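Local coordinates for hypothetical protein (Trypanosoma cruzi, PDB 1YZV) that is of unknown function but belongs to the isochorismatase family and may be a ribonuclease, at residues A[14-19]-A[58-63]; A[47-52]-A[114-119]; A[141-146]-A[198-203]; A[167-172]-A[177-182]. All coordinates share one frame; numbering follows the deposited sequence.

Contact 1: A[14-19]-A[58-63]; sequences KHYGSC and TAHSVY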
loop_
_atom_site.group_PDB
_atom_site.type_symbol
_atom_site.label_atom_id
_atom_site.label_comp_id
_atom_site.label_asym_id
_atom_site.label_seq_id
_atom_site.Cartn_x
_atom_site.Cartn_y
_atom_site.Cartn_z
ATOM N N LYS A 14 -7.656 -15.450 -15.647
ATOM C CA LYS A 14 -8.549 -15.768 -16.756
ATOM C C LYS A 14 -9.480 -16.907 -16.338
ATOM O O LYS A 14 -9.207 -17.678 -15.365
ATOM C CB LYS A 14 -7.749 -16.204 -17.984
ATOM C CG LYS A 14 -6.900 -15.075 -18.605
ATOM C CD LYS A 14 -6.176 -15.508 -19.875
ATOM C CE LYS A 14 -5.391 -14.350 -20.495
ATOM N NZ LYS A 14 -4.469 -14.800 -21.597
ATOM N N HIS A 15 -10.580 -17.007 -17.072
ATOM C CA HIS A 15 -11.524 -18.076 -16.907
ATOM C C HIS A 15 -10.806 -19.401 -17.125
ATOM O O HIS A 15 -9.898 -19.493 -17.984
ATOM C CB HIS A 15 -12.679 -17.924 -17.911
ATOM C CG HIS A 15 -13.795 -18.870 -17.664
ATOM N ND1 HIS A 15 -13.749 -20.192 -18.067
ATOM C CD2 HIS A 15 -14.964 -18.717 -17.002
ATOM C CE1 HIS A 15 -14.846 -20.807 -17.659
ATOM N NE2 HIS A 15 -15.574 -19.945 -16.967
ATOM N N TYR A 16 -11.194 -20.405 -16.333
ATOM C CA TYR A 16 -10.506 -21.664 -16.330
ATOM C C TYR A 16 -10.379 -22.324 -17.692
ATOM O O TYR A 16 -9.432 -23.115 -17.899
ATOM C CB TYR A 16 -11.109 -22.658 -15.334
ATOM C CG TYR A 16 -12.517 -23.122 -15.633
ATOM C CD1 TYR A 16 -12.760 -24.143 -16.553
ATOM C CD2 TYR A 16 -13.601 -22.581 -14.953
ATOM C CE1 TYR A 16 -14.065 -24.569 -16.855
ATOM C CE2 TYR A 16 -14.905 -23.027 -15.201
ATOM C CZ TYR A 16 -15.128 -24.070 -16.130
ATOM O OH TYR A 16 -16.432 -24.464 -16.411
ATOM N N GLY A 17 -11.312 -22.063 -18.608
ATOM C CA GLY A 17 -11.171 -22.632 -19.951
ATOM C C GLY A 17 -10.213 -21.910 -20.888
ATOM O O GLY A 17 -9.910 -22.378 -21.970
ATOM N N SER A 18 -9.817 -20.708 -20.526
ATOM C CA SER A 18 -8.957 -19.889 -21.346
ATOM C C SER A 18 -7.501 -20.418 -21.410
ATOM O O SER A 18 -6.753 -20.173 -22.337
ATOM C CB SER A 18 -8.998 -18.471 -20.749
ATOM O OG SER A 18 -8.616 -17.500 -21.675
ATOM N N CYS A 19 -7.055 -20.990 -20.315
ATOM C CA CYS A 19 -5.695 -21.448 -20.167
ATOM C C CYS A 19 -5.737 -22.444 -19.037
ATOM O O CYS A 19 -6.764 -22.573 -18.358
ATOM C CB CYS A 19 -4.771 -20.285 -19.850
ATOM S SG CYS A 19 -5.131 -19.378 -18.281
ATOM N N THR A 58 -8.589 -32.327 -15.304
ATOM C CA THR A 58 -7.184 -32.253 -15.767
ATOM C C THR A 58 -7.030 -31.484 -17.029
ATOM O O THR A 58 -5.951 -31.007 -17.325
ATOM C CB THR A 58 -6.549 -33.653 -15.975
ATOM O OG1 THR A 58 -7.394 -34.462 -16.799
ATOM C CG2 THR A 58 -6.371 -34.322 -14.627
ATOM N N ALA A 59 -8.124 -31.255 -17.735
ATOM C CA ALA A 59 -8.080 -30.325 -18.867
ATOM C C ALA A 59 -7.686 -28.922 -18.456
ATOM O O ALA A 59 -7.060 -28.217 -19.219
ATOM C CB ALA A 59 -9.425 -30.298 -19.586
ATOM N N HIS A 60 -8.002 -28.524 -17.227
ATOM C CA HIS A 60 -7.900 -27.119 -16.862
ATOM C C HIS A 60 -7.052 -26.836 -15.627
ATOM O O HIS A 60 -6.767 -25.668 -15.331
ATOM C CB HIS A 60 -9.291 -26.580 -16.636
ATOM C CG HIS A 60 -10.203 -26.763 -17.813
ATOM N ND1 HIS A 60 -9.933 -26.224 -19.056
ATOM C CD2 HIS A 60 -11.428 -27.330 -17.905
ATOM C CE1 HIS A 60 -10.916 -26.537 -19.884
ATOM N NE2 HIS A 60 -11.857 -27.168 -19.204
ATOM N N SER A 61 -6.647 -27.887 -14.918
ATOM C CA SER A 61 -6.023 -27.717 -13.609
ATOM C C SER A 61 -4.976 -28.777 -13.364
ATOM O O SER A 61 -5.229 -29.958 -13.656
ATOM C CB SER A 61 -7.109 -27.747 -12.503
ATOM O OG SER A 61 -6.543 -27.537 -11.224
ATOM N N VAL A 62 -3.865 -28.356 -12.725
ATOM C CA VAL A 62 -2.828 -29.226 -12.210
ATOM C C VAL A 62 -2.520 -28.815 -10.772
ATOM O O VAL A 62 -2.593 -27.639 -10.431
ATOM C CB VAL A 62 -1.557 -29.223 -13.111
ATOM C CG1 VAL A 62 -0.959 -27.864 -13.216
ATOM C CG2 VAL A 62 -0.520 -30.263 -12.625
ATOM N N TYR A 63 -2.352 -29.807 -9.898
ATOM C CA TYR A 63 -2.142 -29.573 -8.456
ATOM C C TYR A 63 -0.751 -30.096 -8.084
ATOM O O TYR A 63 -0.510 -31.321 -8.095
ATOM C CB TYR A 63 -3.247 -30.301 -7.660
ATOM C CG TYR A 63 -3.494 -29.821 -6.252
ATOM C CD1 TYR A 63 -2.642 -30.197 -5.198
ATOM C CD2 TYR A 63 -4.557 -28.975 -5.959
ATOM C CE1 TYR A 63 -2.831 -29.731 -3.915
ATOM C CE2 TYR A 63 -4.768 -28.529 -4.642
ATOM C CZ TYR A 63 -3.910 -28.947 -3.625
ATOM O OH TYR A 63 -4.113 -28.515 -2.334
HETATM O O HOH W 1 -7.690 -23.156 -15.760
HETATM O O HOH W 2 -7.682 -24.707 -19.628
#

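Contact 2: A[47-52]-A[114-119]; sequences NRFAGL and VLWGFE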
loop_
_atom_site.group_PDB
_atom_site.type_symbol
_atom_site.label_atom_id
_atom_site.label_comp_id
_atom_site.label_asym_id
_atom_site.label_seq_id
_atom_site.Cartn_x
_atom_site.Cartn_y
_atom_site.Cartn_z
ATOM N N ASN A 47 -7.396 -27.640 0.920
ATOM C CA ASN A 47 -8.590 -28.440 0.681
ATOM C C ASN A 47 -9.637 -27.814 -0.238
ATOM O O ASN A 47 -10.209 -28.476 -1.107
ATOM C CB ASN A 47 -9.218 -28.840 2.010
ATOM C CG ASN A 47 -8.454 -29.952 2.700
ATOM O OD1 ASN A 47 -7.802 -30.760 2.034
ATOM N ND2 ASN A 47 -8.442 -29.936 4.048
ATOM N N ARG A 48 -9.799 -26.504 -0.121
ATOM C CA ARG A 48 -10.684 -25.779 -1.000
ATOM C C ARG A 48 -10.203 -25.852 -2.447
ATOM O O ARG A 48 -10.987 -26.091 -3.391
ATOM C CB ARG A 48 -10.757 -24.319 -0.522
ATOM C CG ARG A 48 -11.441 -23.403 -1.479
ATOM C CD ARG A 48 -11.721 -22.064 -0.832
ATOM N NE ARG A 48 -12.850 -22.123 0.084
ATOM C CZ ARG A 48 -13.330 -21.066 0.738
ATOM N NH1 ARG A 48 -12.754 -19.857 0.591
ATOM N NH2 ARG A 48 -14.448 -21.190 1.446
ATOM N N PHE A 49 -8.920 -25.571 -2.645
ATOM C CA PHE A 49 -8.338 -25.655 -4.003
ATOM C C PHE A 49 -8.236 -27.082 -4.538
ATOM O O PHE A 49 -8.361 -27.307 -5.749
ATOM C CB PHE A 49 -6.973 -24.979 -4.049
ATOM C CG PHE A 49 -7.020 -23.462 -3.821
ATOM C CD1 PHE A 49 -7.993 -22.686 -4.400
ATOM C CD2 PHE A 49 -5.953 -22.821 -3.204
ATOM C CE1 PHE A 49 -7.985 -21.284 -4.253
ATOM C CE2 PHE A 49 -5.931 -21.442 -3.038
ATOM C CZ PHE A 49 -6.947 -20.671 -3.568
ATOM N N ALA A 50 -8.092 -28.048 -3.628
ATOM C CA ALA A 50 -8.164 -29.467 -4.026
ATOM C C ALA A 50 -9.534 -29.777 -4.595
ATOM O O ALA A 50 -9.620 -30.373 -5.663
ATOM C CB ALA A 50 -7.818 -30.408 -2.861
ATOM N N GLY A 51 -10.596 -29.321 -3.922
ATOM C CA GLY A 51 -11.948 -29.497 -4.409
ATOM C C GLY A 51 -12.198 -28.769 -5.724
ATOM O O GLY A 51 -12.823 -29.300 -6.651
ATOM N N LEU A 52 -11.717 -27.537 -5.831
ATOM C CA LEU A 52 -11.809 -26.822 -7.093
ATOM C C LEU A 52 -11.095 -27.540 -8.268
ATOM O O LEU A 52 -11.672 -27.730 -9.354
ATOM C CB LEU A 52 -11.261 -25.402 -6.906
ATOM C CG LEU A 52 -11.357 -24.514 -8.160
ATOM C CD1 LEU A 52 -12.796 -24.374 -8.620
ATOM C CD2 LEU A 52 -10.684 -23.179 -7.898
ATOM N N VAL A 114 -1.940 -20.312 -8.955
ATOM C CA VAL A 114 -2.494 -19.946 -7.679
ATOM C C VAL A 114 -1.562 -20.538 -6.628
ATOM O O VAL A 114 -1.377 -21.766 -6.551
ATOM C CB VAL A 114 -3.925 -20.491 -7.520
ATOM C CG1 VAL A 114 -4.441 -20.302 -6.106
ATOM C CG2 VAL A 114 -4.848 -19.819 -8.539
ATOM N N LEU A 115 -1.001 -19.666 -5.795
ATOM C CA LEU A 115 0.105 -20.021 -4.883
ATOM C C LEU A 115 -0.253 -19.724 -3.427
ATOM O O LEU A 115 -0.723 -18.627 -3.101
ATOM C CB LEU A 115 1.366 -19.248 -5.264
ATOM C CG LEU A 115 2.635 -19.280 -4.371
ATOM C CD1 LEU A 115 3.190 -20.730 -4.237
ATOM C CD2 LEU A 115 3.720 -18.331 -4.980
ATOM N N TRP A 116 0.024 -20.682 -2.550
ATOM C CA TRP A 116 -0.185 -20.488 -1.109
ATOM C C TRP A 116 0.647 -21.484 -0.298
ATOM O O TRP A 116 1.224 -22.395 -0.860
ATOM C CB TRP A 116 -1.689 -20.613 -0.738
ATOM C CG TRP A 116 -2.208 -21.985 -0.741
ATOM C CD1 TRP A 116 -2.346 -22.788 0.371
ATOM C CD2 TRP A 116 -2.357 -22.866 -1.876
ATOM N NE1 TRP A 116 -2.646 -24.071 0.004
ATOM C CE2 TRP A 116 -2.729 -24.144 -1.358
ATOM C CE3 TRP A 116 -2.413 -22.669 -3.263
ATOM C CZ2 TRP A 116 -2.990 -25.258 -2.191
ATOM C CZ3 TRP A 116 -2.688 -23.775 -4.084
ATOM C CH2 TRP A 116 -2.973 -25.054 -3.539
ATOM N N GLY A 117 0.799 -21.208 0.990
ATOM C CA GLY A 117 1.432 -22.143 1.908
ATOM C C GLY A 117 2.436 -21.492 2.833
ATOM O O GLY A 117 2.207 -20.349 3.326
ATOM N N PHE A 118 3.441 -22.286 3.201
ATOM C CA PHE A 118 4.455 -21.887 4.163
ATOM C C PHE A 118 5.844 -21.793 3.489
ATOM O O PHE A 118 6.139 -22.544 2.573
ATOM C CB PHE A 118 4.617 -22.896 5.273
ATOM C CG PHE A 118 3.338 -23.288 6.001
ATOM C CD1 PHE A 118 2.332 -22.397 6.236
ATOM C CD2 PHE A 118 3.324 -24.512 6.685
ATOM C CE1 PHE A 118 1.211 -22.794 6.987
ATOM C CE2 PHE A 118 2.213 -24.914 7.421
ATOM C CZ PHE A 118 1.142 -24.070 7.529
ATOM N N GLU A 119 6.703 -20.880 3.944
ATOM C CA GLU A 119 6.358 -19.735 4.761
ATOM C C GLU A 119 6.254 -18.561 3.779
ATOM O O GLU A 119 6.949 -18.544 2.754
ATOM C CB GLU A 119 7.450 -19.447 5.807
ATOM C CG GLU A 119 7.498 -20.460 6.929
ATOM C CD GLU A 119 8.356 -20.017 8.125
ATOM O OE1 GLU A 119 8.058 -19.012 8.797
ATOM O OE2 GLU A 119 9.319 -20.720 8.410
#

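Contact 3: A[141-146]-A[198-203]; sequences AVDGCG and QTHPIR. With SO4 (sulfate ion), chain B.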
loop_
_atom_site.group_PDB
_atom_site.type_symbol
_atom_site.label_atom_id
_atom_site.label_comp_id
_atom_site.label_asym_id
_atom_site.label_seq_id
_atom_site.Cartn_x
_atom_site.Cartn_y
_atom_site.Cartn_z
ATOM N N ALA A 141 -2.866 -16.636 -2.569
ATOM C CA ALA A 141 -4.067 -16.737 -1.723
ATOM C C ALA A 141 -3.652 -16.445 -0.304
ATOM O O ALA A 141 -3.220 -17.349 0.418
ATOM C CB ALA A 141 -4.697 -18.127 -1.816
ATOM N N VAL A 142 -3.740 -15.187 0.095
ATOM C CA VAL A 142 -3.193 -14.779 1.390
ATOM C C VAL A 142 -3.759 -15.533 2.592
ATOM O O VAL A 142 -3.052 -15.746 3.608
ATOM C CB VAL A 142 -3.295 -13.207 1.587
ATOM C CG1 VAL A 142 -4.716 -12.695 1.662
ATOM C CG2 VAL A 142 -2.495 -12.729 2.839
ATOM N N ASP A 143 -5.048 -15.879 2.516
ATOM C CA ASP A 143 -5.741 -16.621 3.586
ATOM C C ASP A 143 -5.243 -18.052 3.766
ATOM O O ASP A 143 -5.481 -18.636 4.824
ATOM C CB ASP A 143 -7.307 -16.603 3.439
ATOM C CG ASP A 143 -7.834 -17.165 2.083
ATOM O OD1 ASP A 143 -7.221 -16.882 1.039
ATOM O OD2 ASP A 143 -8.942 -17.799 2.056
ATOM N N GLY A 144 -4.432 -18.533 2.819
ATOM C CA GLY A 144 -3.764 -19.844 2.882
ATOM C C GLY A 144 -2.237 -19.747 3.022
ATOM O O GLY A 144 -1.514 -20.708 2.767
ATOM N N CYS A 145 -1.753 -18.548 3.341
ATOM C CA CYS A 145 -0.327 -18.276 3.611
ATOM C C CYS A 145 -0.061 -17.960 5.065
ATOM O O CYS A 145 -0.900 -17.373 5.755
ATOM C CB CYS A 145 0.200 -17.109 2.737
ATOM S SG CYS A 145 0.235 -17.439 1.012
ATOM N N GLY A 146 1.134 -18.336 5.526
ATOM C CA GLY A 146 1.529 -18.057 6.873
ATOM C C GLY A 146 3.012 -18.140 7.076
ATOM O O GLY A 146 3.718 -18.843 6.292
ATOM N N GLN A 198 -18.327 -23.436 3.012
ATOM C CA GLN A 198 -17.520 -23.899 4.122
ATOM C C GLN A 198 -16.856 -22.700 4.772
ATOM O O GLN A 198 -16.610 -21.719 4.103
ATOM C CB GLN A 198 -16.505 -24.913 3.630
ATOM C CG GLN A 198 -17.155 -26.068 2.963
ATOM C CD GLN A 198 -16.187 -27.115 2.478
ATOM O OE1 GLN A 198 -15.457 -26.908 1.521
ATOM N NE2 GLN A 198 -16.262 -28.292 3.069
ATOM N N THR A 199 -16.632 -22.748 6.093
ATOM C CA THR A 199 -16.116 -21.584 6.836
ATOM C C THR A 199 -14.673 -21.818 7.265
ATOM O O THR A 199 -14.313 -22.928 7.670
ATOM C CB THR A 199 -17.048 -21.314 8.081
ATOM O OG1 THR A 199 -17.225 -22.536 8.763
ATOM C CG2 THR A 199 -18.422 -20.909 7.644
ATOM N N HIS A 200 -13.818 -20.798 7.178
ATOM C CA HIS A 200 -12.415 -20.971 7.589
ATOM C C HIS A 200 -12.427 -21.385 9.048
ATOM O O HIS A 200 -13.160 -20.798 9.835
ATOM C CB HIS A 200 -11.616 -19.664 7.481
ATOM C CG HIS A 200 -11.329 -19.220 6.084
ATOM N ND1 HIS A 200 -12.293 -18.663 5.261
ATOM C CD2 HIS A 200 -10.181 -19.245 5.358
ATOM C CE1 HIS A 200 -11.741 -18.342 4.103
ATOM N NE2 HIS A 200 -10.456 -18.651 4.148
ATOM N N PRO A 201 -11.496 -22.246 9.458
ATOM C CA PRO A 201 -11.443 -22.540 10.898
ATOM C C PRO A 201 -11.091 -21.351 11.780
ATOM O O PRO A 201 -11.428 -21.346 12.962
ATOM C CB PRO A 201 -10.336 -23.593 11.014
ATOM C CG PRO A 201 -9.792 -23.812 9.712
ATOM C CD PRO A 201 -10.612 -23.121 8.674
ATOM N N ILE A 202 -10.273 -20.433 11.271
ATOM C CA ILE A 202 -9.973 -19.220 11.981
ATOM C C ILE A 202 -10.506 -18.065 11.125
ATOM O O ILE A 202 -10.155 -17.940 9.960
ATOM C CB ILE A 202 -8.446 -19.031 12.167
ATOM C CG1 ILE A 202 -7.790 -20.257 12.834
ATOM C CG2 ILE A 202 -8.149 -17.721 12.953
ATOM C CD1 ILE A 202 -6.273 -20.325 12.558
ATOM N N ARG A 203 -11.504 -17.396 11.665
ATOM C CA ARG A 203 -12.011 -16.105 11.197
ATOM C C ARG A 203 -11.134 -15.290 10.309
ATOM O O ARG A 203 -10.111 -14.828 10.798
ATOM C CB ARG A 203 -12.156 -15.254 12.454
ATOM C CG ARG A 203 -12.609 -13.857 12.236
ATOM C CD ARG A 203 -11.521 -12.782 12.060
ATOM N NE ARG A 203 -12.091 -11.453 11.803
ATOM C CZ ARG A 203 -11.360 -10.350 11.703
ATOM N NH1 ARG A 203 -10.035 -10.400 11.831
ATOM N NH2 ARG A 203 -11.952 -9.190 11.469
HETATM S S SO4 B . -15.300 -17.128 6.711
HETATM O O1 SO4 B . -15.142 -18.431 5.999
HETATM O O2 SO4 B . -15.489 -15.977 5.789
HETATM O O3 SO4 B . -14.109 -16.757 7.534
HETATM O O4 SO4 B . -16.420 -17.231 7.627
#

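Contact 4: A[167-172]-A[177-182]; sequences GCYIST and LMQLLK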
loop_
_atom_site.group_PDB
_atom_site.type_symbol
_atom_site.label_atom_id
_atom_site.label_comp_id
_atom_site.label_asym_id
_atom_site.label_seq_id
_atom_site.Cartn_x
_atom_site.Cartn_y
_atom_site.Cartn_z
ATOM N N GLY A 167 2.402 -8.824 -12.968
ATOM C CA GLY A 167 1.694 -10.082 -13.008
ATOM C C GLY A 167 1.648 -10.945 -11.748
ATOM O O GLY A 167 1.154 -12.041 -11.821
ATOM N N CYS A 168 2.006 -10.398 -10.581
ATOM C CA CYS A 168 1.806 -11.055 -9.314
ATOM C C CYS A 168 0.881 -10.170 -8.502
ATOM O O CYS A 168 1.170 -9.000 -8.311
ATOM C CB CYS A 168 3.115 -11.181 -8.562
ATOM S SG CYS A 168 2.950 -11.742 -6.856
ATOM N N TYR A 169 -0.256 -10.708 -8.084
ATOM C CA TYR A 169 -1.063 -10.022 -7.079
ATOM C C TYR A 169 -1.603 -10.910 -5.972
ATOM O O TYR A 169 -1.461 -12.150 -5.988
ATOM C CB TYR A 169 -2.206 -9.327 -7.742
ATOM C CG TYR A 169 -3.185 -10.264 -8.343
ATOM C CD1 TYR A 169 -3.065 -10.631 -9.679
ATOM C CD2 TYR A 169 -4.426 -10.532 -7.688
ATOM C CE1 TYR A 169 -4.017 -11.444 -10.268
ATOM C CE2 TYR A 169 -5.385 -11.341 -8.264
ATOM C CZ TYR A 169 -5.148 -11.865 -9.542
ATOM O OH TYR A 169 -6.138 -12.612 -10.199
ATOM N N ILE A 170 -2.125 -10.256 -4.951
ATOM C CA ILE A 170 -2.546 -10.966 -3.751
ATOM C C ILE A 170 -4.053 -10.916 -3.685
ATOM O O ILE A 170 -4.671 -9.815 -3.750
ATOM C CB ILE A 170 -1.984 -10.301 -2.472
ATOM C CG1 ILE A 170 -0.483 -10.133 -2.595
ATOM C CG2 ILE A 170 -2.430 -11.074 -1.234
ATOM C CD1 ILE A 170 0.190 -11.313 -2.574
ATOM N N SER A 171 -4.628 -12.085 -3.476
ATOM C CA SER A 171 -6.084 -12.236 -3.399
ATOM C C SER A 171 -6.420 -13.223 -2.281
ATOM O O SER A 171 -5.599 -13.455 -1.377
ATOM C CB SER A 171 -6.634 -12.675 -4.776
ATOM O OG SER A 171 -8.042 -12.535 -4.865
ATOM N N THR A 172 -7.690 -13.601 -2.193
ATOM C CA THR A 172 -8.129 -14.623 -1.214
ATOM C C THR A 172 -8.732 -15.795 -1.965
ATOM O O THR A 172 -9.254 -15.620 -3.051
ATOM C CB THR A 172 -9.145 -14.064 -0.189
ATOM O OG1 THR A 172 -10.264 -13.522 -0.882
ATOM C CG2 THR A 172 -8.510 -12.992 0.681
ATOM N N LEU A 177 -11.593 -18.424 -6.494
ATOM C CA LEU A 177 -12.595 -19.321 -7.040
ATOM C C LEU A 177 -13.504 -18.605 -8.049
ATOM O O LEU A 177 -13.763 -19.118 -9.163
ATOM C CB LEU A 177 -13.421 -19.952 -5.906
ATOM C CG LEU A 177 -13.046 -21.347 -5.497
ATOM C CD1 LEU A 177 -11.592 -21.409 -5.043
ATOM C CD2 LEU A 177 -14.002 -21.872 -4.428
ATOM N N MET A 178 -14.020 -17.444 -7.649
ATOM C CA MET A 178 -15.019 -16.713 -8.435
ATOM C C MET A 178 -14.387 -15.979 -9.630
ATOM O O MET A 178 -15.032 -15.835 -10.669
ATOM C CB MET A 178 -15.796 -15.755 -7.517
ATOM C CG MET A 178 -16.556 -16.485 -6.407
ATOM S SD MET A 178 -17.833 -17.535 -7.085
ATOM C CE MET A 178 -17.050 -19.143 -7.266
ATOM N N GLN A 179 -13.090 -15.657 -9.526
ATOM C CA GLN A 179 -12.290 -15.195 -10.687
ATOM C C GLN A 179 -12.161 -16.230 -11.807
ATOM O O GLN A 179 -12.232 -15.891 -13.001
ATOM C CB GLN A 179 -10.874 -14.745 -10.282
ATOM C CG GLN A 179 -10.836 -13.417 -9.553
ATOM C CD GLN A 179 -9.465 -13.175 -8.886
ATOM O OE1 GLN A 179 -8.448 -13.376 -9.510
ATOM N NE2 GLN A 179 -9.466 -12.793 -7.621
ATOM N N LEU A 180 -11.972 -17.482 -11.427
ATOM C CA LEU A 180 -11.806 -18.557 -12.396
ATOM C C LEU A 180 -13.125 -18.876 -13.073
ATOM O O LEU A 180 -13.100 -19.407 -14.153
ATOM C CB LEU A 180 -11.231 -19.814 -11.755
ATOM C CG LEU A 180 -9.780 -19.676 -11.356
ATOM C CD1 LEU A 180 -9.407 -20.709 -10.252
ATOM C CD2 LEU A 180 -8.870 -19.776 -12.612
ATOM N N LEU A 181 -14.248 -18.715 -12.357
ATOM C CA LEU A 181 -15.575 -19.034 -12.886
ATOM C C LEU A 181 -16.310 -17.925 -13.631
ATOM O O LEU A 181 -17.109 -18.223 -14.531
ATOM C CB LEU A 181 -16.490 -19.573 -11.792
ATOM C CG LEU A 181 -16.438 -21.075 -11.515
ATOM C CD1 LEU A 181 -15.022 -21.595 -11.283
ATOM C CD2 LEU A 181 -17.223 -21.276 -10.310
ATOM N N LYS A 182 -16.240 -16.701 -13.109
ATOM C CA LYS A 182 -16.808 -15.486 -13.740
ATOM C C LYS A 182 -18.330 -15.280 -13.793
ATOM O O LYS A 182 -18.774 -14.124 -13.888
ATOM C CB LYS A 182 -16.197 -15.209 -15.138
ATOM C CG LYS A 182 -14.647 -15.154 -15.041
ATOM C CD LYS A 182 -13.971 -14.168 -15.930
ATOM C CE LYS A 182 -12.415 -14.118 -15.647
ATOM N NZ LYS A 182 -11.833 -13.648 -14.262
#

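Contact 1: A[14-19]-A[58-63]
The imidazole of His-60 is covered on both faces: CD1 of Tyr-16 lies over one, offset toward the rim and 3.7 Å from CD2 of His-60, while the methyl of Ala-59 sits over the centre of the opposite one. At the imidazole edge, in the ring plane, a water is held by ND1. The phenol turns its edge to the imidazole face in a T-shaped pair, centroids 5.2 Å apart and planes at 62°, and one of its own faces is lined by CE1 of His-15. Tyr-16 reaches this position with CG between its backbone N and carbonyl carbon (chi1 65°). Two waters bridge the segments: one lies between Tyr-16 O (2.8 Å) and His-60 O, within donating distance of both; the second donates to Tyr-16 O at 2.9 Å and lies 2.8 Å from His-60 ND1. The turn carrying Tyr-16 is braced within itself, since Gly-17 N gives a nearly straight bond to His-15 ND1 at 3.1 Å and Ser-18 N bonds to His-15 O. The phenol OH bonds to Asp-186, whose other carboxylate oxygen takes NE2 of His-15. The contact thus joins the loop entering strand 20-26 to the start of the neighbouring parallel strand 61-68, with the Tyr-16 ring resting on Leu-56 near the end of helix 39-56 and its backbone bonded to Leu-180 of helix 173-181.

Contact 2: A[47-52]-A[114-119]
Helix 39-56 packs here on the central parallel sheet of the isochorismatase-type alpha/beta fold, and Phe-49 is the side chain it lowers onto strand 110-118. Two residues of that strand, Val-114 and Trp-116, receive the ring from the same side of the sheet. CG1 of Val-114 makes a CH-pi contact over one face of Phe-49, 3.9 Å from the ring centroid and 27° off the normal; the same CG1 lies 3.6 Å from CZ of Phe-49. The Phe-49 ring also turns its edge to the indole of Trp-116 in a T-shaped pair, with planes at 60° and centroids 4.8 Å apart when the six-membered ring is taken. CD2 of Phe-49 is the leading atom, 3.5 Å from CZ3 of Trp-116 and offset toward the rim of the indole. With CG anti to its carbonyl carbon (chi1 -66°), Phe-49 directs its ring to the strand. Phe-23 of strand 20-26 and Leu-177 of helix 173-181 add to the same buried cluster. Across these two segments the chemistry is wholly apolar: a methyl over a ring face and an aromatic C-H edge over an indole fix the ring's tilt by shape and weak pi contacts.

Contact 3: A[141-146]-A[198-203]
Two overlapping type I beta turns, Ala-141 to Gly-144 and Val-142 to Cys-145, bend strand 137-146 so that Asp-143 faces the irregular C-terminal segment, its CA 8.9 Å from that of His-200. Asp-143 and His-200 carry the whole contact. NE2 of His-200 donates to Asp-143 OD2 at 2.7 Å with an N-H...O angle of 163°, meeting the anti lone pair of that oxygen; OD2 lies in the imidazole plane, whereas the carboxylate plane is turned 53° from it. OD2 also bonds to Ser-173 OG. On its other nitrogen the imidazole holds a sulfate, probably from the crystallisation liquor: ND1 donates to O1 at 3.0 Å, and the backbone N of His-200 reaches the same O1 at 3.0 Å. With both ring nitrogens donating, the imidazole is probably protonated, lying between two anions. Its CG beside the backbone N, with the ring turned to put ND1 on that side, lets both nitrogens meet one sulfate oxygen. The pair thus joins the corner of strand 137-146 to the tail after helix 189-197; the His-200 ring meets Phe-44 of helix 39-56 and touches Ser-173 at the start of helix 173-181, while Val-142 packs on Thr-155 of the second subunit.

Contact 4: A[167-172]-A[177-182]
Tyr-169 swings its ring over its own backbone (chi1 67°), and Gln-179, extended beyond CG, reaches from the helix to meet the phenol coming the other way. The hydroxyl of Tyr-169 donates to Gln-179 OE1 at a short 2.5 Å, from 21° off the carbonyl plane; OE1 itself lies at the edge of the phenol ring, in its plane, and ring and amide are turned 27° apart. The other end of the amide faces Ser-171, two residues along the strand: NE2 gives OG a weak, bent bond of 3.1 Å. NE2 also bonds to Ser-175 OG, one turn earlier in the helix, and Tyr-169 OH accepts a second partner in the backbone N of Leu-13. Where helix 173-181 ends, Lys-182 folds its side chain back and NZ bonds to Gln-179 O at 2.6 Å and to the carbonyl of Leu-13. The contact spans a tight strand-to-helix connection, from edge strand 168-171 of this chain to the helix that follows it, with Leu-125 of the second subunit packing on Gln-179. One buried amide therefore uses both its ends, its oxygen on the phenol and its nitrogen on serine hydroxyls, which fixes its flip and gives partners to buried polar groups.

In the fold
From the N terminus, contact 1 ties the loop before strand 20-26 to the start of strand 61-68, closing a loop that contains helix 39-56. Contact 2 starts on that helix, inside this loop, and ends on strand 110-118, so the two cross; Tyr-63 touches both Ala-50 and Trp-116. Contact 3 comes later, joining strand 137-146, the sheet neighbour of 110-118, to the C-terminal tail. Contact 4 is nested within its loop, linking strand 168-171 to helix 173-181. That helix returns to the earlier parts: Leu-180 O probably bonds Tyr-16 N of contact 1, and Leu-177 packs on Phe-49 and Leu-52 of contact 2. Contacts 3 and 4 both touch the second subunit.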